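Local coordinates for protein spermidine synthase (PDB 3GJY) that probably makes the polyamine spermidine by transferring an aminopropyl group from decarboxylated S-adenosylmethionine to putrescine, at residues W73-A78 and C101-Y106; R79-A84 and M243-E248; V167-I172 and V197-D202; T255-I260 and A271-E276. All blocks are in the same frame, centred on the assembly; numbering follows the deposited sequence.

Contact 1: W73-A78 and C101-Y106; sequences WIATGA and CTMARY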
loop_
_atom_site.group_PDB
_atom_site.type_symbol
_atom_site.label_atom_id
_atom_site.label_comp_id
_atom_site.label_asym_id
_atom_site.label_seq_id
_atom_site.Cartn_x
_atom_site.Cartn_y
_atom_site.Cartn_z
ATOM N N TRP A 73 5.112 -8.076 -0.365
ATOM C CA TRP A 73 6.193 -7.166 -0.785
ATOM C C TRP A 73 6.194 -5.880 0.027
ATOM O O TRP A 73 7.254 -5.405 0.457
ATOM C CB TRP A 73 6.115 -6.871 -2.285
ATOM C CG TRP A 73 6.131 -8.122 -3.123
ATOM C CD1 TRP A 73 6.530 -9.378 -2.748
ATOM C CD2 TRP A 73 5.745 -8.209 -4.479
ATOM N NE1 TRP A 73 6.371 -10.266 -3.788
ATOM C CE2 TRP A 73 5.909 -9.569 -4.876
ATOM C CE3 TRP A 73 5.283 -7.275 -5.418
ATOM C CZ2 TRP A 73 5.594 -10.015 -6.169
ATOM C CZ3 TRP A 73 4.985 -7.735 -6.734
ATOM C CH2 TRP A 73 5.149 -9.083 -7.077
ATOM N N ILE A 74 4.998 -5.315 0.245
ATOM C CA ILE A 74 4.883 -4.140 1.138
ATOM C C ILE A 74 5.410 -4.512 2.547
ATOM O O ILE A 74 6.175 -3.747 3.152
ATOM C CB ILE A 74 3.446 -3.614 1.216
ATOM C CG1 ILE A 74 3.065 -3.023 -0.148
ATOM C CG2 ILE A 74 3.314 -2.570 2.319
ATOM C CD1 ILE A 74 1.565 -2.726 -0.267
ATOM N N ALA A 75 4.991 -5.663 3.071
ATOM C CA ALA A 75 5.463 -6.075 4.401
ATOM C C ALA A 75 6.984 -6.113 4.440
ATOM O O ALA A 75 7.593 -5.601 5.372
ATOM C CB ALA A 75 4.913 -7.454 4.760
ATOM N N THR A 76 7.606 -6.730 3.428
ATOM C CA THR A 76 9.056 -6.877 3.429
ATOM C C THR A 76 9.756 -5.506 3.326
ATOM O O THR A 76 10.691 -5.208 4.101
ATOM C CB THR A 76 9.483 -7.777 2.257
ATOM O OG1 THR A 76 8.985 -9.095 2.497
ATOM C CG2 THR A 76 11.022 -7.791 2.113
ATOM N N GLY A 77 9.319 -4.685 2.381
ATOM C CA GLY A 77 10.002 -3.403 2.180
ATOM C C GLY A 77 9.799 -2.475 3.367
ATOM O O GLY A 77 10.742 -1.826 3.811
ATOM N N ALA A 78 8.560 -2.397 3.877
ATOM C CA ALA A 78 8.263 -1.491 4.992
ATOM C C ALA A 78 8.952 -1.962 6.275
ATOM O O ALA A 78 9.533 -1.151 7.001
ATOM C CB ALA A 78 6.742 -1.344 5.218
ATOM N N CYS A 101 -8.786 -3.997 5.593
ATOM C CA CYS A 101 -7.833 -3.622 6.654
ATOM C C CYS A 101 -6.758 -4.666 6.939
ATOM O O CYS A 101 -6.183 -4.680 8.025
ATOM C CB CYS A 101 -8.569 -3.292 7.960
ATOM S SG CYS A 101 -9.699 -1.891 7.858
ATOM N N THR A 102 -6.484 -5.536 5.965
ATOM C CA THR A 102 -5.560 -6.638 6.201
ATOM C C THR A 102 -4.115 -6.186 6.410
ATOM O O THR A 102 -3.422 -6.726 7.296
ATOM C CB THR A 102 -5.694 -7.636 5.071
ATOM O OG1 THR A 102 -7.073 -8.070 5.036
ATOM C CG2 THR A 102 -4.692 -8.833 5.198
HETATM N N MSE A 103 -3.623 -5.232 5.615
HETATM C CA MSE A 103 -2.281 -4.713 5.839
HETATM C C MSE A 103 -2.157 -4.050 7.236
HETATM O O MSE A 103 -1.161 -4.209 7.937
HETATM C CB MSE A 103 -1.950 -3.700 4.729
HETATM C CG MSE A 103 -0.491 -3.449 4.510
HETATM SE SE MSE A 103 0.471 -4.777 3.363
HETATM C CE MSE A 103 1.001 -6.080 4.753
ATOM N N ALA A 104 -3.176 -3.270 7.621
ATOM C CA ALA A 104 -3.212 -2.646 8.948
ATOM C C ALA A 104 -3.140 -3.694 10.065
ATOM O O ALA A 104 -2.399 -3.553 11.057
ATOM C CB ALA A 104 -4.445 -1.721 9.101
ATOM N N ARG A 105 -3.939 -4.746 9.892
ATOM C CA ARG A 105 -3.978 -5.886 10.822
ATOM C C ARG A 105 -2.599 -6.567 10.931
ATOM O O ARG A 105 -2.150 -6.970 12.019
ATOM C CB ARG A 105 -5.052 -6.849 10.305
ATOM C CG ARG A 105 -5.163 -8.212 11.013
ATOM C CD ARG A 105 -6.319 -8.963 10.367
ATOM N NE ARG A 105 -6.494 -10.342 10.833
ATOM C CZ ARG A 105 -6.121 -11.424 10.159
ATOM N NH1 ARG A 105 -5.445 -11.330 9.011
ATOM N NH2 ARG A 105 -6.455 -12.605 10.645
ATOM N N TYR A 106 -1.925 -6.690 9.784
ATOM C CA TYR A 106 -0.593 -7.279 9.749
ATOM C C TYR A 106 0.404 -6.444 10.562
ATOM O O TYR A 106 1.099 -6.956 11.456
ATOM C CB TYR A 106 -0.150 -7.370 8.276
ATOM C CG TYR A 106 1.255 -7.872 8.122
ATOM C CD1 TYR A 106 1.525 -9.245 8.047
ATOM C CD2 TYR A 106 2.323 -6.992 8.065
ATOM C CE1 TYR A 106 2.828 -9.714 7.920
ATOM C CE2 TYR A 106 3.642 -7.444 7.967
ATOM C CZ TYR A 106 3.885 -8.815 7.902
ATOM O OH TYR A 106 5.180 -9.260 7.790
#
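The phenol ring of Tyr-106 meets the methyl group of Ala-75 obliquely, at its outer corner. CB of Ala-75 lies 3.4 Å from CE2 of Tyr-106 and 3.5 Å from its OH, so the methyl sits beside the CE2-CZ-OH end of the phenol. An extended chi1 of 176° carries the ring away from its own helix, and the hydroxyl carries on past Ala-75 to a hydrogen bond with Arg-79, one turn further along the other helix.

The two helices, 69-85 and 102-110, do not pack closely: the axes of the short segments stay 11.3 Å apart and cross at -40°. Helix 102-110 follows strand 92-96 through a glycine-rich turn, the first beta-alpha step of the Rossmann-like methyltransferase fold, and Cys-101 holds its N-cap position.

Long side chains therefore bridge the distance. Met-103, a selenomethionine with two modelled conformers, bends at chi2 and chi3 in the conformer described here. Its SE comes 3.7 Å from CG2 of Ile-74, while its CE turns back toward Ala-75, 4.1 Å from CB. All four side chains are buried, and Leu-66 touches both Met-103 and Tyr-106.

Contact 2: R79-A84 and M243-E248; sequences RAFIDA and MGSDTE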
loop_
_atom_site.group_PDB
_atom_site.type_symbol
_atom_site.label_atom_id
_atom_site.label_comp_id
_atom_site.label_asym_id
_atom_site.label_seq_id
_atom_site.Cartn_x
_atom_site.Cartn_y
_atom_site.Cartn_z
ATOM N N ARG A 79 8.915 -3.261 6.554
ATOM C CA ARG A 79 9.549 -3.745 7.808
ATOM C C ARG A 79 11.047 -3.494 7.765
ATOM O O ARG A 79 11.650 -3.105 8.778
ATOM C CB ARG A 79 9.291 -5.232 8.063
ATOM C CG ARG A 79 7.847 -5.516 8.518
ATOM C CD ARG A 79 7.640 -7.001 8.654
ATOM N NE ARG A 79 8.450 -7.583 9.713
ATOM C CZ ARG A 79 8.349 -8.858 10.075
ATOM N NH1 ARG A 79 7.491 -9.661 9.442
ATOM N NH2 ARG A 79 9.112 -9.334 11.053
ATOM N N ALA A 80 11.670 -3.708 6.602
ATOM C CA ALA A 80 13.124 -3.457 6.517
ATOM C C ALA A 80 13.444 -1.990 6.878
ATOM O O ALA A 80 14.399 -1.698 7.608
ATOM C CB ALA A 80 13.665 -3.833 5.127
ATOM N N PHE A 81 12.628 -1.083 6.361
ATOM C CA PHE A 81 12.826 0.320 6.598
ATOM C C PHE A 81 12.532 0.682 8.060
ATOM O O PHE A 81 13.332 1.366 8.712
ATOM C CB PHE A 81 11.903 1.119 5.675
ATOM C CG PHE A 81 12.122 2.616 5.753
ATOM C CD1 PHE A 81 12.921 3.255 4.812
ATOM C CD2 PHE A 81 11.575 3.374 6.775
ATOM C CE1 PHE A 81 13.123 4.636 4.851
ATOM C CE2 PHE A 81 11.807 4.757 6.837
ATOM C CZ PHE A 81 12.592 5.362 5.869
ATOM N N ILE A 82 11.374 0.262 8.572
ATOM C CA ILE A 82 10.982 0.587 9.940
ATOM C C ILE A 82 12.025 0.029 10.915
ATOM O O ILE A 82 12.423 0.699 11.872
ATOM C CB ILE A 82 9.572 -0.001 10.251
ATOM C CG1 ILE A 82 8.486 0.719 9.425
ATOM C CG2 ILE A 82 9.249 0.048 11.764
ATOM C CD1 ILE A 82 7.194 -0.073 9.318
ATOM N N ASP A 83 12.434 -1.210 10.692
ATOM C CA ASP A 83 13.391 -1.836 11.604
ATOM C C ASP A 83 14.718 -1.090 11.636
ATOM O O ASP A 83 15.360 -1.001 12.684
ATOM C CB ASP A 83 13.605 -3.302 11.239
ATOM C CG ASP A 83 12.371 -4.155 11.501
ATOM O OD1 ASP A 83 11.414 -3.690 12.187
ATOM O OD2 ASP A 83 12.381 -5.295 11.006
ATOM N N ALA A 84 15.150 -0.598 10.489
ATOM C CA ALA A 84 16.419 0.122 10.411
ATOM C C ALA A 84 16.361 1.555 10.904
ATOM O O ALA A 84 17.370 2.049 11.423
ATOM C CB ALA A 84 16.924 0.098 8.992
HETATM N N MSE A 243 8.474 3.124 -3.450
HETATM C CA MSE A 243 8.847 3.642 -2.145
HETATM C C MSE A 243 9.566 4.991 -2.260
HETATM O O MSE A 243 10.421 5.163 -3.131
HETATM C CB MSE A 243 9.670 2.627 -1.345
HETATM C CG MSE A 243 8.897 1.342 -1.052
HETATM SE SE MSE A 243 9.916 0.042 -0.091
HETATM C CE MSE A 243 10.938 -0.558 -1.586
ATOM N N GLY A 244 9.204 5.939 -1.398
ATOM C CA GLY A 244 9.852 7.248 -1.377
ATOM C C GLY A 244 10.156 7.637 0.063
ATOM O O GLY A 244 9.381 7.329 0.974
ATOM N N SER A 245 11.318 8.251 0.293
ATOM C CA SER A 245 11.674 8.754 1.613
ATOM C C SER A 245 12.822 9.737 1.473
ATOM O O SER A 245 13.600 9.664 0.489
ATOM C CB SER A 245 12.191 7.604 2.483
ATOM O OG SER A 245 12.514 8.030 3.814
ATOM N N ASP A 246 12.948 10.633 2.459
ATOM C CA ASP A 246 14.177 11.433 2.566
ATOM C C ASP A 246 15.346 10.665 3.201
ATOM O O ASP A 246 16.482 11.140 3.183
ATOM C CB ASP A 246 13.950 12.737 3.319
ATOM C CG ASP A 246 13.079 13.707 2.533
ATOM O OD1 ASP A 246 13.011 13.628 1.285
ATOM O OD2 ASP A 246 12.510 14.589 3.200
ATOM N N THR A 247 15.046 9.493 3.745
ATOM C CA THR A 247 16.058 8.547 4.227
ATOM C C THR A 247 16.526 7.677 3.050
ATOM O O THR A 247 15.703 7.214 2.257
ATOM C CB THR A 247 15.451 7.651 5.336
ATOM O OG1 THR A 247 14.963 8.471 6.396
ATOM C CG2 THR A 247 16.472 6.631 5.907
ATOM N N GLU A 248 17.851 7.496 2.913
ATOM C CA GLU A 248 18.384 6.603 1.888
ATOM C C GLU A 248 17.843 5.182 1.995
ATOM O O GLU A 248 17.715 4.658 3.088
ATOM C CB GLU A 248 19.919 6.544 1.985
ATOM C CG GLU A 248 20.580 7.838 1.662
ATOM C CD GLU A 248 22.070 7.717 1.626
ATOM O OE1 GLU A 248 22.587 7.034 0.716
ATOM O OE2 GLU A 248 22.712 8.318 2.504
#
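Phe-81 reaches from helix 69-85 to Ser-245 and Thr-247, where strand 238-245 ends and the chain turns. Its CB points toward that strand end, and CG lies anti to the backbone N (chi1 -175°), which extends the ring outward from the helix. CB and CG serve only to span the distance to the other segment; contact begins at the far end of the ring. CE1 is 3.6 Å from OG of Ser-245 and also lies near CB and CG2 of Thr-247. CZ, at the tip, is 3.4 Å from OG of Ser-245 and 3.7 Å from CB of Thr-247. Both residues approach the ring obliquely. Within the helix, His-85 adds an edge-to-face stack with Phe-81.

The turn is organised by the same serine. OG of Ser-245 accepts a hydrogen bond from the backbone N of Thr-247 (2.9 Å, N-H...O angle 156°), forming an ST turn, and it also bonds to Gly-194 O. OG1 of Thr-247 is bound to Gly-193 O. Since both hydroxyls have backbone partners, the phenyl ring can lie against two polar residues through van der Waals contact alone, without leaving either hydroxyl unsatisfied.

Contact 3: V167-I172 and V197-D202; sequences VFAGAI and VANCGD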
loop_
_atom_site.group_PDB
_atom_site.type_symbol
_atom_site.label_atom_id
_atom_site.label_comp_id
_atom_site.label_asym_id
_atom_site.label_seq_id
_atom_site.Cartn_x
_atom_site.Cartn_y
_atom_site.Cartn_z
ATOM N N VAL A 167 -5.082 1.970 -2.922
ATOM C CA VAL A 167 -6.424 2.376 -3.332
ATOM C C VAL A 167 -6.899 1.510 -4.508
ATOM O O VAL A 167 -6.128 1.243 -5.457
ATOM C CB VAL A 167 -6.502 3.927 -3.614
ATOM C CG1 VAL A 167 -6.096 4.710 -2.397
ATOM C CG2 VAL A 167 -5.663 4.363 -4.764
ATOM N N PHE A 168 -8.163 1.095 -4.458
ATOM C CA PHE A 168 -8.811 0.412 -5.623
ATOM C C PHE A 168 -7.870 -0.624 -6.223
ATOM O O PHE A 168 -7.565 -0.601 -7.433
ATOM C CB PHE A 168 -9.223 1.445 -6.671
ATOM C CG PHE A 168 -10.045 2.548 -6.106
ATOM C CD1 PHE A 168 -11.356 2.304 -5.686
ATOM C CD2 PHE A 168 -9.521 3.828 -5.985
ATOM C CE1 PHE A 168 -12.140 3.323 -5.165
ATOM C CE2 PHE A 168 -10.295 4.870 -5.457
ATOM C CZ PHE A 168 -11.618 4.612 -5.052
ATOM N N ALA A 169 -7.416 -1.551 -5.378
ATOM C CA ALA A 169 -6.387 -2.482 -5.798
ATOM C C ALA A 169 -6.925 -3.331 -6.919
ATOM O O ALA A 169 -8.093 -3.735 -6.897
ATOM C CB ALA A 169 -5.883 -3.326 -4.614
ATOM N N GLY A 170 -6.090 -3.533 -7.940
ATOM C CA GLY A 170 -6.519 -4.220 -9.162
ATOM C C GLY A 170 -6.767 -3.282 -10.325
ATOM O O GLY A 170 -6.820 -3.725 -11.483
ATOM N N ALA A 171 -6.893 -1.985 -10.042
ATOM C CA ALA A 171 -7.163 -0.969 -11.070
ATOM C C ALA A 171 -5.975 -0.040 -11.202
ATOM O O ALA A 171 -5.127 0.037 -10.293
ATOM C CB ALA A 171 -8.401 -0.163 -10.693
ATOM N N ILE A 172 -5.911 0.679 -12.324
ATOM C CA ILE A 172 -4.978 1.790 -12.461
ATOM C C ILE A 172 -5.374 2.876 -11.439
ATOM O O ILE A 172 -6.558 3.152 -11.199
ATOM C CB ILE A 172 -4.923 2.327 -13.928
ATOM C CG1 ILE A 172 -6.268 2.946 -14.334
ATOM C CG2 ILE A 172 -4.477 1.189 -14.894
ATOM C CD1 ILE A 172 -6.172 4.049 -15.401
ATOM N N VAL A 197 4.967 4.397 0.859
ATOM C CA VAL A 197 4.957 3.106 0.131
ATOM C C VAL A 197 3.642 3.014 -0.621
ATOM O O VAL A 197 2.588 3.189 -0.001
ATOM C CB VAL A 197 4.949 1.886 1.092
ATOM C CG1 VAL A 197 4.876 0.578 0.305
ATOM C CG2 VAL A 197 6.136 1.890 2.001
ATOM N N ALA A 198 3.678 2.698 -1.904
ATOM C CA ALA A 198 2.455 2.565 -2.686
ATOM C C ALA A 198 2.400 1.287 -3.483
ATOM O O ALA A 198 3.376 0.888 -4.130
ATOM C CB ALA A 198 2.271 3.768 -3.645
ATOM N N ASN A 199 1.219 0.684 -3.495
ATOM C CA ASN A 199 0.920 -0.363 -4.461
ATOM C C ASN A 199 0.504 0.276 -5.779
ATOM O O ASN A 199 -0.387 1.124 -5.813
ATOM C CB ASN A 199 -0.199 -1.243 -3.927
ATOM C CG ASN A 199 -0.544 -2.378 -4.847
ATOM O OD1 ASN A 199 0.300 -2.855 -5.616
ATOM N ND2 ASN A 199 -1.788 -2.846 -4.748
ATOM N N CYS A 200 1.194 -0.075 -6.856
ATOM C CA CYS A 200 0.877 0.467 -8.190
ATOM C C CYS A 200 0.633 -0.707 -9.119
ATOM O O CYS A 200 1.507 -1.537 -9.320
ATOM C CB CYS A 200 2.019 1.366 -8.691
ATOM S SG CYS A 200 1.908 1.890 -10.398
ATOM N N GLY A 201 -0.589 -0.811 -9.632
ATOM C CA GLY A 201 -0.893 -1.810 -10.670
ATOM C C GLY A 201 -0.675 -1.193 -12.047
ATOM O O GLY A 201 -1.106 -0.054 -12.305
ATOM N N ASP A 202 0.033 -1.909 -12.921
ATOM C CA ASP A 202 0.301 -1.347 -14.253
ATOM C C ASP A 202 0.449 -2.444 -15.306
ATOM O O ASP A 202 0.846 -3.586 -15.005
ATOM C CB ASP A 202 1.514 -0.384 -14.227
ATOM C CG ASP A 202 1.450 0.704 -15.326
ATOM O OD1 ASP A 202 0.502 0.716 -16.158
ATOM O OD2 ASP A 202 2.346 1.571 -15.377
HETATM O O HOH W 1 -2.704 2.353 -4.706
HETATM O O HOH W 2 -3.274 -4.606 -6.602
#
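Direct contact between Ala-169 and Asn-199 is loose: CB of the alanine stands 4.1 Å from ND2 of the amide. Further along, the backbone of Ile-172 passes Gly-201, with CA of Ile-172 4.3 Å from O of Gly-201, and no direct hydrogen bond joins the segments.

Water supplies the polar links. One molecule accepts from the backbone N of Val-167 (3.0 Å) and lies 2.8 Å from O of Asn-199, to which it may donate; that carbonyl also receives NH2 of Arg-165. A second accepts from ND2 of Asn-199 at 3.0 Å and, more weakly, from N of Gly-170 at 3.3 Å.

The segments belong to two neighbouring parallel strands of the Rossmann-like sheet: 167-172 lies in the loop just after strand 160-165, and 197-202 forms the C-terminal part of strand 194-202. The carboxyl ends of these strands are where enzymes of this fold usually place their substrate pocket.

Hydrogen bonds to nearby residues fix the amide of Asn-199. A chi1 of -178° directs it toward the loop, where ND2 bonds to OD1 of Asp-166 while OD1 takes ND2 of Asn-239. The loop itself folds as a type II turn from Phe-168 to Ala-171, closed by Ala-171 N to Phe-168 O at 3.0 Å. Gly-170, third in the turn, has positive phi (104°), where a side chain would run into O of Ala-169.

Contact 4: T255-I260 and A271-E276; sequences TEASAI and AQYKDE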
loop_
_atom_site.group_PDB
_atom_site.type_symbol
_atom_site.label_atom_id
_atom_site.label_comp_id
_atom_site.label_asym_id
_atom_site.label_seq_id
_atom_site.Cartn_x
_atom_site.Cartn_y
_atom_site.Cartn_z
ATOM N N THR A 255 23.977 -6.011 2.746
ATOM C CA THR A 255 23.455 -7.163 3.448
ATOM C C THR A 255 21.959 -7.003 3.695
ATOM O O THR A 255 21.230 -7.989 3.645
ATOM C CB THR A 255 24.212 -7.408 4.761
ATOM O OG1 THR A 255 23.906 -6.361 5.678
ATOM C CG2 THR A 255 25.720 -7.451 4.505
ATOM N N GLU A 256 21.485 -5.764 3.917
ATOM C CA GLU A 256 20.054 -5.535 4.113
ATOM C C GLU A 256 19.284 -5.870 2.848
ATOM O O GLU A 256 18.198 -6.436 2.933
ATOM C CB GLU A 256 19.750 -4.092 4.523
ATOM C CG GLU A 256 20.192 -3.735 5.941
ATOM C CD GLU A 256 21.632 -3.256 6.018
ATOM O OE1 GLU A 256 22.345 -3.237 4.984
ATOM O OE2 GLU A 256 22.063 -2.896 7.146
ATOM N N ALA A 257 19.845 -5.516 1.685
ATOM C CA ALA A 257 19.213 -5.853 0.426
ATOM C C ALA A 257 19.179 -7.367 0.225
ATOM O O ALA A 257 18.201 -7.901 -0.259
ATOM C CB ALA A 257 19.879 -5.146 -0.756
ATOM N N SER A 258 20.243 -8.065 0.597
ATOM C CA SER A 258 20.184 -9.529 0.499
ATOM C C SER A 258 19.089 -10.113 1.386
ATOM O O SER A 258 18.412 -11.056 0.967
ATOM C CB SER A 258 21.537 -10.179 0.793
ATOM O OG SER A 258 22.389 -10.006 -0.326
ATOM N N ALA A 259 18.912 -9.576 2.594
ATOM C CA ALA A 259 17.842 -10.041 3.486
ATOM C C ALA A 259 16.454 -9.766 2.893
ATOM O O ALA A 259 15.572 -10.630 2.930
ATOM C CB ALA A 259 17.965 -9.418 4.868
ATOM N N ILE A 260 16.254 -8.558 2.356
ATOM C CA ILE A 260 15.017 -8.257 1.671
ATOM C C ILE A 260 14.804 -9.266 0.547
ATOM O O ILE A 260 13.709 -9.832 0.394
ATOM C CB ILE A 260 15.011 -6.804 1.084
ATOM C CG1 ILE A 260 14.797 -5.761 2.184
ATOM C CG2 ILE A 260 13.989 -6.663 -0.041
ATOM C CD1 ILE A 260 15.199 -4.323 1.760
ATOM N N ALA A 271 10.072 -12.007 -6.367
ATOM C CA ALA A 271 10.163 -10.596 -6.756
ATOM C C ALA A 271 11.571 -10.066 -6.617
ATOM O O ALA A 271 12.441 -10.756 -6.090
ATOM C CB ALA A 271 9.214 -9.754 -5.920
ATOM N N GLN A 272 11.782 -8.843 -7.095
ATOM C CA GLN A 272 13.109 -8.213 -7.119
ATOM C C GLN A 272 13.031 -6.851 -6.410
ATOM O O GLN A 272 12.098 -6.079 -6.637
ATOM C CB GLN A 272 13.556 -7.988 -8.577
ATOM C CG GLN A 272 13.774 -9.318 -9.334
ATOM C CD GLN A 272 13.896 -9.198 -10.844
ATOM O OE1 GLN A 272 13.700 -8.131 -11.439
ATOM N NE2 GLN A 272 14.182 -10.331 -11.484
ATOM N N TYR A 273 14.028 -6.581 -5.580
ATOM C CA TYR A 273 14.249 -5.265 -4.995
ATOM C C TYR A 273 15.169 -4.475 -5.925
ATOM O O TYR A 273 16.211 -4.976 -6.362
ATOM C CB TYR A 273 14.924 -5.404 -3.630
ATOM C CG TYR A 273 15.346 -4.080 -3.017
ATOM C CD1 TYR A 273 14.394 -3.176 -2.537
ATOM C CD2 TYR A 273 16.697 -3.705 -2.945
ATOM C CE1 TYR A 273 14.767 -1.967 -1.986
ATOM C CE2 TYR A 273 17.079 -2.483 -2.383
ATOM C CZ TYR A 273 16.111 -1.611 -1.911
ATOM O OH TYR A 273 16.455 -0.403 -1.348
ATOM N N LYS A 274 14.774 -3.239 -6.225
ATOM C CA LYS A 274 15.590 -2.372 -7.075
ATOM C C LYS A 274 15.889 -1.096 -6.321
ATOM O O LYS A 274 14.980 -0.412 -5.794
ATOM C CB LYS A 274 14.842 -2.010 -8.372
ATOM C CG LYS A 274 14.305 -3.182 -9.198
ATOM C CD LYS A 274 15.415 -4.078 -9.731
ATOM C CE LYS A 274 14.911 -4.946 -10.848
ATOM N NZ LYS A 274 15.963 -5.944 -11.160
ATOM N N ASP A 275 17.166 -0.750 -6.307
ATOM C CA ASP A 275 17.632 0.379 -5.518
ATOM C C ASP A 275 17.446 1.698 -6.268
ATOM O O ASP A 275 16.970 1.728 -7.426
ATOM C CB ASP A 275 19.078 0.155 -5.002
ATOM C CG ASP A 275 20.157 0.197 -6.087
ATOM O OD1 ASP A 275 19.909 0.612 -7.243
ATOM O OD2 ASP A 275 21.297 -0.156 -5.712
ATOM N N GLU A 276 17.787 2.790 -5.601
ATOM C CA GLU A 276 17.579 4.124 -6.194
ATOM C C GLU A 276 18.285 4.323 -7.540
ATOM O O GLU A 276 17.690 4.906 -8.455
ATOM C CB GLU A 276 18.019 5.212 -5.225
ATOM C CG GLU A 276 17.814 6.591 -5.769
ATOM C CD GLU A 276 18.123 7.666 -4.772
ATOM O OE1 GLU A 276 18.086 7.407 -3.566
ATOM O OE2 GLU A 276 18.443 8.796 -5.203
#
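Tyr-273 is the centre of this contact, with Ala-257 and Ile-260, one helical turn apart, lying against it. CG2 of Ile-260 lies 3.9 Å from CB of Tyr-273 and 4.2 Å from its CG, at the root of the side chain, while CD1 of the same isoleucine extends over one ring face. Ala-257 comes in obliquely with its methyl, CB being 4.1 Å from CD2 of Tyr-273. Across the ring from the Ile-260 methyl, the backbone N of Asp-275 sits 4.3 Å above the ring plane, displaced toward the rim. All three side chains in direct contact are buried and meet without a hydrogen bond between them.

Two things set the tyrosine in place: a chi1 of 173°, which swings the ring off the strand toward the helix, and the bond from its hydroxyl to Phe-250 O. Asp-275 takes the N-cap position of helix 276-282: OD1 bonds to the N of Trp-278, and OD2 reaches the N of Ser-252, in the connection leading to helix 255-264. A separate feature of the strand is the pairing of Lys-274 with Gln-272 (NZ to OE1, 3.2 Å), the amine lying well above the carbonyl plane; Lys-274 also makes a cation-pi contact with Trp-278.

Strand 272-274 is the outermost strand of the mixed sheet, antiparallel to 222-227, whose Ala-224 and Ile-226 touch Tyr-273. Helix 255-264 packs against Tyr-273 of strand 272-274, and Ile-260 also meets Thr-76 and Ala-80 of helix 69-85.

Overall arrangement
Contacts 1, 2 and 4 are buried, whereas contact 3 lies at the surface and is linked by two waters. Contacts 1 and 2 share helix 69-85, and Gly-77 CA of contact 1 packs 4.1 Å from Met-243 SE of contact 2. Contacts 2, 3 and 4 all reach the mixed sheet, 2 and 3 through the neighbouring strands 238-245 and 194-202. Contact 4 lies at the sheet's outer edge, yet its Tyr-273 CE1 is 4.1 Å from Met-243 CE of contact 2. Contacts 1 and 4 are apolar, contact 2 sets a ring against hydroxyls bonded to backbone, and contact 3 has loose direct contacts and polar links through water.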